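Local atomic coordinates of inositol-3-phosphate synthase (Caenorhabditis elegans, PDB entry 1VKO), a protein that binds nicotinamide-adenine-dinucleotide through a Rossmann-type domain, as an enzyme of the myo-inositol-1-phosphate synthase family that assembles from four chains. Residues Arg42-Lys47 with Pro61-Tyr66; Ser119-Ala124 with Val140-Ile145; Thr125-Tyr130 with Ser517-Gln522. One frame throughout, in Å; residues are numbered along the deposited sequence.

How the contacts relate
Contact 3 joins the other two. Its segment 125-130 follows directly on segment 119-124 of contact 2 and pairs with Val140 of that contact, where Val126 N approaches Val140 O at 2.7 Å, a probable hydrogen bond; the two centres are 15 Å apart. Its segment 517-522 reaches contact 1 through a salt bridge, Arg46 NH2 to Asp518 OD2 at 2.8 Å, across 19 Å between centres. Contacts 1 and 2 do not touch, their nearest atoms being about 12 Å apart. All three meet the second subunit. The Val120 side chain of contact 2 lies about 13 Å from the bound pyrophosphate, and none of that contact's residues lines the pyrophosphate pocket.

Contact 1: Arg42-Lys47 with Pro61-Tyr66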
# COMPACT_ATOMS: atom_id res chain seq x y z
N ARG A 42 -2.85 40.34 -30.44
CA ARG A 42 -3.24 41.26 -29.37
C ARG A 42 -4.12 40.50 -28.41
O ARG A 42 -5.10 39.89 -28.81
CB ARG A 42 -3.92 42.54 -29.93
CG ARG A 42 -4.92 43.27 -29.00
CD ARG A 42 -5.63 44.48 -29.65
NE ARG A 42 -5.73 44.39 -31.12
CZ ARG A 42 -4.87 44.95 -32.00
NH1 ARG A 42 -3.83 45.66 -31.58
NH2 ARG A 42 -5.06 44.80 -33.31
N PHE A 43 -3.74 40.53 -27.14
CA PHE A 43 -4.46 39.84 -26.07
C PHE A 43 -4.83 40.85 -24.99
O PHE A 43 -3.98 41.59 -24.53
CB PHE A 43 -3.59 38.73 -25.50
CG PHE A 43 -4.11 38.11 -24.23
CD1 PHE A 43 -5.29 37.36 -24.23
CD2 PHE A 43 -3.41 38.27 -23.03
CE1 PHE A 43 -5.77 36.79 -23.04
CE2 PHE A 43 -3.88 37.71 -21.86
CZ PHE A 43 -5.07 36.97 -21.87
N THR A 44 -6.10 40.90 -24.60
CA THR A 44 -6.56 41.77 -23.53
C THR A 44 -6.55 40.99 -22.21
O THR A 44 -7.36 40.09 -22.02
CB THR A 44 -7.98 42.30 -23.87
OG1 THR A 44 -7.89 43.27 -24.94
CG2 THR A 44 -8.58 43.08 -22.71
N TYR A 45 -5.61 41.34 -21.32
CA TYR A 45 -5.40 40.60 -20.05
C TYR A 45 -6.26 41.10 -18.87
O TYR A 45 -6.19 42.27 -18.48
CB TYR A 45 -3.89 40.58 -19.71
CG TYR A 45 -3.52 39.95 -18.37
CD1 TYR A 45 -3.77 38.59 -18.13
CD2 TYR A 45 -2.90 40.70 -17.36
CE1 TYR A 45 -3.44 38.00 -16.91
CE2 TYR A 45 -2.55 40.11 -16.13
CZ TYR A 45 -2.82 38.75 -15.92
OH TYR A 45 -2.49 38.14 -14.75
N ARG A 46 -7.07 40.22 -18.29
CA ARG A 46 -7.94 40.59 -17.18
C ARG A 46 -7.25 40.44 -15.84
O ARG A 46 -6.98 39.33 -15.41
CB ARG A 46 -9.21 39.74 -17.17
CG ARG A 46 -10.09 39.79 -18.42
CD ARG A 46 -11.49 39.31 -18.11
NE ARG A 46 -12.25 38.81 -19.24
CZ ARG A 46 -12.43 37.52 -19.53
NH1 ARG A 46 -11.86 36.55 -18.80
NH2 ARG A 46 -13.16 37.20 -20.59
N LYS A 47 -6.99 41.56 -15.16
CA LYS A 47 -6.26 41.53 -13.88
C LYS A 47 -6.99 42.32 -12.82
O LYS A 47 -7.44 43.43 -13.08
CB LYS A 47 -4.83 42.06 -14.03
CG LYS A 47 -4.07 42.14 -12.71
CD LYS A 47 -2.60 42.47 -12.88
CE LYS A 47 -2.03 43.14 -11.62
NZ LYS A 47 -2.14 42.36 -10.33
N PRO A 61 -11.29 45.31 -11.17
CA PRO A 61 -10.90 44.63 -12.42
C PRO A 61 -10.49 45.62 -13.53
O PRO A 61 -11.26 46.52 -13.87
CB PRO A 61 -12.17 43.86 -12.81
CG PRO A 61 -13.30 44.61 -12.16
CD PRO A 61 -12.74 45.19 -10.90
N LYS A 62 -9.29 45.43 -14.08
CA LYS A 62 -8.79 46.28 -15.17
C LYS A 62 -8.33 45.42 -16.35
O LYS A 62 -8.17 44.22 -16.22
CB LYS A 62 -7.66 47.21 -14.64
CG LYS A 62 -8.03 48.01 -13.34
CD LYS A 62 -6.96 49.00 -12.87
CE LYS A 62 -7.48 49.89 -11.72
NZ LYS A 62 -6.48 50.77 -11.03
N GLU A 63 -8.12 46.04 -17.52
CA GLU A 63 -7.67 45.29 -18.70
C GLU A 63 -6.34 45.80 -19.21
O GLU A 63 -6.09 47.00 -19.20
CB GLU A 63 -8.69 45.34 -19.84
CG GLU A 63 -10.15 45.38 -19.43
CD GLU A 63 -11.07 44.86 -20.52
OE1 GLU A 63 -11.22 43.62 -20.60
OE2 GLU A 63 -11.62 45.68 -21.30
N HIS A 64 -5.50 44.87 -19.70
CA HIS A 64 -4.13 45.19 -20.16
C HIS A 64 -3.85 44.60 -21.55
O HIS A 64 -3.63 43.39 -21.70
CB HIS A 64 -3.10 44.68 -19.14
CG HIS A 64 -3.26 45.26 -17.76
ND1 HIS A 64 -4.25 44.85 -16.89
CD2 HIS A 64 -2.54 46.19 -17.10
CE1 HIS A 64 -4.14 45.52 -15.75
NE2 HIS A 64 -3.11 46.34 -15.85
N ASP A 65 -3.84 45.44 -22.57
CA ASP A 65 -3.69 44.90 -23.92
C ASP A 65 -2.24 44.52 -24.15
O ASP A 65 -1.34 45.35 -24.06
CB ASP A 65 -4.19 45.90 -24.96
CG ASP A 65 -5.68 46.18 -24.83
OD1 ASP A 65 -6.29 45.64 -23.88
OD2 ASP A 65 -6.33 46.92 -25.61
N TYR A 66 -2.00 43.23 -24.38
CA TYR A 66 -0.67 42.77 -24.74
C TYR A 66 -0.61 42.65 -26.26
O TYR A 66 -1.59 42.26 -26.87
CB TYR A 66 -0.39 41.40 -24.09
CG TYR A 66 0.19 41.46 -22.69
CD1 TYR A 66 -0.64 41.47 -21.58
CD2 TYR A 66 1.56 41.51 -22.48
CE1 TYR A 66 -0.12 41.52 -20.28
CE2 TYR A 66 2.09 41.56 -21.18
CZ TYR A 66 1.24 41.56 -20.09
OH TYR A 66 1.74 41.61 -18.79
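Phe43 and Tyr66 exchange two backbone hydrogen bonds, Tyr66 N to Phe43 O at 2.6 Å and Phe43 N to Tyr66 O at 2.8 Å, as an antiparallel hydrogen-bonded pair. Lys47 and Lys62 do likewise, each N-H pointing almost straight at its acceptor (173°). The Tyr45-His64 pair between them is less regular, with the bond from His64 N to Tyr45 O bent to 139°. In the non-hydrogen-bonded pair of Thr44 and Asp65 the side chains run alongside each other, and Thr44 OG1 donates to Asp65 OD1 at 3.0 Å from above the carboxylate plane. The first torsion of Thr44 (chi1 -72°) sets OG1 beside the backbone N and the methyl anti to it, which brings CG2 to 3.4 Å from Glu63 OE1. Farther out, Asp65 makes a salt bridge with Lys533 of the second subunit, and Arg46 makes one with Asp518 of its own chain. On the other face the buried rings of Phe43, Tyr45, His64 and Tyr66 gather, with Lys47 and Lys62 at one end. Tyr45 and Tyr66 lie side by side, Tyr45 CB meeting the edge of the Tyr66 ring 3.9 Å from CD1, while Lys47 CB rests obliquely by the His64 ring. Tyr66 OH bonds Thr527 of the second subunit. The hairpin of strands 38-53 and 56-71 thus carries an ion-paired face and one of buried rings, both engaging the second subunit.

Contact 2: Ser119-Ala124 with Val140-Ile145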
# COMPACT_ATOMS: atom_id res chain seq x y z
N SER A 119 5.84 13.54 -22.40
CA SER A 119 6.24 14.89 -22.82
C SER A 119 4.96 15.74 -22.81
O SER A 119 4.03 15.39 -23.51
CB SER A 119 6.82 14.83 -24.25
OG SER A 119 7.43 16.05 -24.68
N VAL A 120 4.87 16.79 -22.00
CA VAL A 120 3.72 17.70 -22.14
C VAL A 120 3.62 18.25 -23.57
O VAL A 120 2.54 18.21 -24.19
CB VAL A 120 3.73 18.88 -21.14
CG1 VAL A 120 2.56 19.83 -21.39
CG2 VAL A 120 3.62 18.38 -19.71
N THR A 121 4.74 18.71 -24.14
CA THR A 121 4.67 19.40 -25.43
C THR A 121 4.28 18.46 -26.55
O THR A 121 3.61 18.87 -27.46
CB THR A 121 5.97 20.13 -25.76
OG1 THR A 121 7.09 19.22 -25.79
CG2 THR A 121 6.32 21.14 -24.65
N GLN A 122 4.69 17.19 -26.47
CA GLN A 122 4.49 16.26 -27.56
C GLN A 122 3.17 15.53 -27.44
O GLN A 122 2.68 15.05 -28.45
CB GLN A 122 5.61 15.22 -27.69
CG GLN A 122 7.00 15.76 -28.01
CD GLN A 122 7.01 16.80 -29.15
OE1 GLN A 122 7.35 17.97 -28.93
NE2 GLN A 122 6.66 16.37 -30.36
N THR A 123 2.59 15.46 -26.23
CA THR A 123 1.37 14.65 -26.01
C THR A 123 0.22 15.24 -25.17
O THR A 123 -0.88 14.67 -25.17
CB THR A 123 1.70 13.17 -25.53
OG1 THR A 123 1.95 13.12 -24.13
CG2 THR A 123 3.01 12.68 -26.10
N ALA A 124 0.42 16.36 -24.47
CA ALA A 124 -0.75 17.03 -23.86
C ALA A 124 -1.71 17.54 -24.93
O ALA A 124 -1.29 17.93 -26.03
CB ALA A 124 -0.32 18.17 -22.93
N VAL A 140 -7.08 19.95 -28.81
CA VAL A 140 -6.02 19.86 -29.79
C VAL A 140 -4.69 19.59 -29.11
O VAL A 140 -4.49 19.96 -27.94
CB VAL A 140 -5.88 21.13 -30.66
CG1 VAL A 140 -7.15 21.34 -31.51
CG2 VAL A 140 -5.50 22.34 -29.80
N PRO A 141 -3.79 18.92 -29.84
CA PRO A 141 -2.44 18.73 -29.36
C PRO A 141 -1.83 20.09 -29.04
O PRO A 141 -1.98 21.06 -29.80
CB PRO A 141 -1.73 18.06 -30.56
CG PRO A 141 -2.85 17.37 -31.31
CD PRO A 141 -4.02 18.29 -31.16
N PHE A 142 -1.15 20.17 -27.91
CA PHE A 142 -0.34 21.30 -27.59
C PHE A 142 0.51 21.77 -28.78
O PHE A 142 0.66 22.99 -29.00
CB PHE A 142 0.56 20.93 -26.42
CG PHE A 142 1.26 22.09 -25.82
CD1 PHE A 142 0.64 22.84 -24.82
CD2 PHE A 142 2.54 22.46 -26.25
CE1 PHE A 142 1.29 23.94 -24.27
CE2 PHE A 142 3.20 23.54 -25.70
CZ PHE A 142 2.57 24.29 -24.71
N LYS A 143 1.10 20.84 -29.53
CA LYS A 143 2.10 21.23 -30.53
C LYS A 143 1.45 21.83 -31.79
O LYS A 143 2.15 22.35 -32.64
CB LYS A 143 3.00 20.06 -30.89
CG LYS A 143 2.27 18.84 -31.46
CD LYS A 143 3.12 17.61 -31.30
CE LYS A 143 2.36 16.38 -31.67
NZ LYS A 143 2.22 16.46 -33.16
N ASP A 144 0.12 21.75 -31.86
CA ASP A 144 -0.63 22.34 -32.96
C ASP A 144 -1.00 23.82 -32.74
O ASP A 144 -1.45 24.48 -33.66
CB ASP A 144 -1.91 21.53 -33.18
CG ASP A 144 -1.65 20.15 -33.78
OD1 ASP A 144 -0.48 19.76 -33.94
OD2 ASP A 144 -2.56 19.38 -34.11
N ILE A 145 -0.81 24.33 -31.52
CA ILE A 145 -1.25 25.68 -31.20
C ILE A 145 -0.29 26.75 -31.72
O ILE A 145 -0.66 27.53 -32.58
CB ILE A 145 -1.53 25.80 -29.70
CG1 ILE A 145 -2.68 24.88 -29.31
CG2 ILE A 145 -1.87 27.23 -29.33
CD1 ILE A 145 -2.85 24.77 -27.77
O HOH W 1 1.35 17.92 -28.56
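Ala124 O accepts a hydrogen bond from Phe142 N at 2.9 Å, the N-H pointing directly at the oxygen (179°). This is the one direct backbone bond between the segments, and it follows the register of Val126 and Val140 two residues farther, just past the ends of strands 125-131 and 136-141. Segment 119-124 is mostly the short helix 120-123, with Ser119 as its N-cap; the capping bond from Gln122 N to Ser119 OG is weak. Ser119 O is gripped twice, by Thr123 N and by Thr123 OG1, which reach it from opposite faces of its plane. Past Pro141 the other chain turns through residues with helical backbone angles, and Asp144 N bonds back to Pro141 O at 3.0 Å. A water links the short helix to the turn after Pro141, donating to Thr121 O at 2.7 Å and accepting from Lys143 N at 3.1 Å.

Phe142 is the main side chain to cross over. Its ring is swung anti to the backbone N (chi1 -169°) and crosses Thr121 at a slant, CD2 lying 3.8 Å from Thr121 CA and CE2 4.1 Å from Thr121 CG2. Lys143 starts from the tight position between its backbone N and carbonyl carbon (chi1 59°), and its aliphatic chain then passes along the helix carbonyls, with CE 3.5 Å from Gln122 O. The hydroxyl of Thr121 bonds Asp450, which also binds Ser119 OG and the backbone N of Val120.

Helix 440-458 therefore holds the start of the short helix through Asp450 and packs on Thr121 and Phe142 through Leu454. Helix 498-513 packs Leu505 and Val509 on Phe142, and Val509 and Ala513 on Ile145, while Thr123 O binds Asn388 of the second subunit.

Contact 3: Thr125-Tyr130 with Ser517-Gln522; sequences TVHLGY and SDTDMQ
Thr519 sets its hydroxyl over one face of the His127 ring, OG1 standing 3.3 Å above the plane and displaced toward the rim, 3.4 Å from His127 CE1. The first torsion of Thr519, with OG1 anti to the backbone N (chi1 -175°), serves both of its branches: the hydroxyl also reaches Gly129 CA at 3.4 Å, while the methyl CG2 presses on the backbone at 3.2 Å from His127 O. Between them the two branches touch the strand at ring and main chain alike.

Gln522 comes at the edge of the same ring, its side chain running in from the direction opposite to that of His127. Its extended chain brings OE1 into the ring plane, 3.4 Å from His127 CE1, and the amide plane stands at 90° to the imidazole. The polar ends of both side chains go to Gln137 on the adjoining strand 136-141, His127 NE2 bonding Gln137 OE1 and Gln522 OE1 accepting from Gln137 NE2, while Phe139 stacks on the histidine ring.

The strand, 125-131, forms a two-stranded antiparallel hairpin with 136-141. Facing it, the chain after helix 498-513 makes a type I beta turn from Asp518 to Met521, closed by Met521 N bonding Asp518 O at 3.0 Å; Thr519 sits within this turn and Gln522 immediately after it.

Farther along the strand, a water accepts from Tyr130 N at 3.2 Å and from Gln522 NE2 at 3.1 Å, tying the amide to the strand backbone. Tyr130 turns its ring edge-to-face with Phe525. Asp518, which opens the turn, and Asp520 within it both make salt bridges to Lys507 of the second subunit.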
# COMPACT_ATOMS: atom_id res chain seq x y z
N THR A 125 -3.01 17.47 -24.64
CA THR A 125 -3.96 18.20 -25.48
C THR A 125 -4.59 19.32 -24.66
O THR A 125 -4.52 19.34 -23.42
CB THR A 125 -5.05 17.31 -26.05
OG1 THR A 125 -5.73 16.67 -24.98
CG2 THR A 125 -4.47 16.16 -26.95
N VAL A 126 -5.17 20.27 -25.39
CA VAL A 126 -5.62 21.53 -24.83
C VAL A 126 -7.09 21.73 -25.21
O VAL A 126 -7.51 21.35 -26.30
CB VAL A 126 -4.73 22.70 -25.35
CG1 VAL A 126 -4.98 23.97 -24.61
CG2 VAL A 126 -3.25 22.31 -25.24
N HIS A 127 -7.86 22.32 -24.32
CA HIS A 127 -9.28 22.51 -24.52
C HIS A 127 -9.52 23.93 -25.06
O HIS A 127 -9.32 24.90 -24.33
CB HIS A 127 -9.99 22.29 -23.20
CG HIS A 127 -11.47 22.13 -23.31
ND1 HIS A 127 -12.32 22.43 -22.27
CD2 HIS A 127 -12.25 21.71 -24.33
CE1 HIS A 127 -13.57 22.19 -22.64
NE2 HIS A 127 -13.55 21.76 -23.89
N LEU A 128 -9.92 24.03 -26.35
CA LEU A 128 -10.33 25.31 -26.97
C LEU A 128 -11.83 25.62 -26.82
O LEU A 128 -12.24 26.78 -27.01
CB LEU A 128 -10.02 25.32 -28.46
CG LEU A 128 -8.64 25.03 -29.06
CD1 LEU A 128 -7.49 25.36 -28.10
CD2 LEU A 128 -8.62 23.59 -29.44
N GLY A 129 -12.63 24.60 -26.50
CA GLY A 129 -14.08 24.76 -26.37
C GLY A 129 -14.92 23.61 -26.94
O GLY A 129 -14.42 22.51 -27.15
N TYR A 130 -16.20 23.92 -27.18
CA TYR A 130 -17.23 23.00 -27.68
C TYR A 130 -17.77 23.41 -29.07
O TYR A 130 -18.08 24.59 -29.31
CB TYR A 130 -18.38 22.97 -26.70
CG TYR A 130 -19.46 21.98 -27.06
CD1 TYR A 130 -19.37 20.65 -26.66
CD2 TYR A 130 -20.59 22.36 -27.77
CE1 TYR A 130 -20.33 19.73 -26.99
CE2 TYR A 130 -21.57 21.44 -28.10
CZ TYR A 130 -21.43 20.13 -27.71
OH TYR A 130 -22.40 19.19 -28.02
N SER A 517 -9.64 31.64 -24.30
CA SER A 517 -11.07 31.65 -23.95
C SER A 517 -11.40 31.50 -22.46
O SER A 517 -10.50 31.38 -21.60
CB SER A 517 -11.80 30.56 -24.71
OG SER A 517 -11.49 29.30 -24.15
N ASP A 518 -12.69 31.48 -22.16
CA ASP A 518 -13.17 31.15 -20.83
C ASP A 518 -13.76 29.76 -20.78
O ASP A 518 -14.79 29.52 -20.14
CB ASP A 518 -14.23 32.15 -20.41
CG ASP A 518 -13.66 33.51 -20.16
OD1 ASP A 518 -12.64 33.60 -19.43
OD2 ASP A 518 -14.17 34.54 -20.62
N THR A 519 -13.10 28.83 -21.46
CA THR A 519 -13.66 27.49 -21.62
C THR A 519 -13.53 26.64 -20.37
O THR A 519 -13.91 25.47 -20.40
CB THR A 519 -13.06 26.79 -22.88
OG1 THR A 519 -13.69 25.53 -23.08
CG2 THR A 519 -11.59 26.42 -22.68
N ASP A 520 -12.97 27.20 -19.29
CA ASP A 520 -13.02 26.55 -17.95
C ASP A 520 -14.38 26.77 -17.30
O ASP A 520 -14.68 26.17 -16.28
CB ASP A 520 -11.86 26.98 -17.02
CG ASP A 520 -11.86 28.48 -16.68
OD1 ASP A 520 -12.33 29.29 -17.47
OD2 ASP A 520 -11.40 28.97 -15.63
N MET A 521 -15.21 27.60 -17.93
CA MET A 521 -16.57 27.81 -17.49
C MET A 521 -17.44 27.91 -18.70
O MET A 521 -17.72 29.01 -19.17
CB MET A 521 -16.71 29.09 -16.67
CG MET A 521 -18.13 29.29 -16.17
SD MET A 521 -18.51 30.95 -15.60
CE MET A 521 -18.47 31.80 -17.20
N GLN A 522 -17.89 26.77 -19.20
CA GLN A 522 -18.69 26.73 -20.41
C GLN A 522 -20.14 26.98 -20.06
O GLN A 522 -20.94 26.06 -19.99
CB GLN A 522 -18.51 25.40 -21.11
CG GLN A 522 -17.08 25.01 -21.15
CD GLN A 522 -16.86 23.84 -22.01
OE1 GLN A 522 -16.79 22.71 -21.53
NE2 GLN A 522 -16.79 24.08 -23.31
O HOH W 2 -14.62 28.47 -25.46
O HOH W 3 -16.56 26.47 -25.20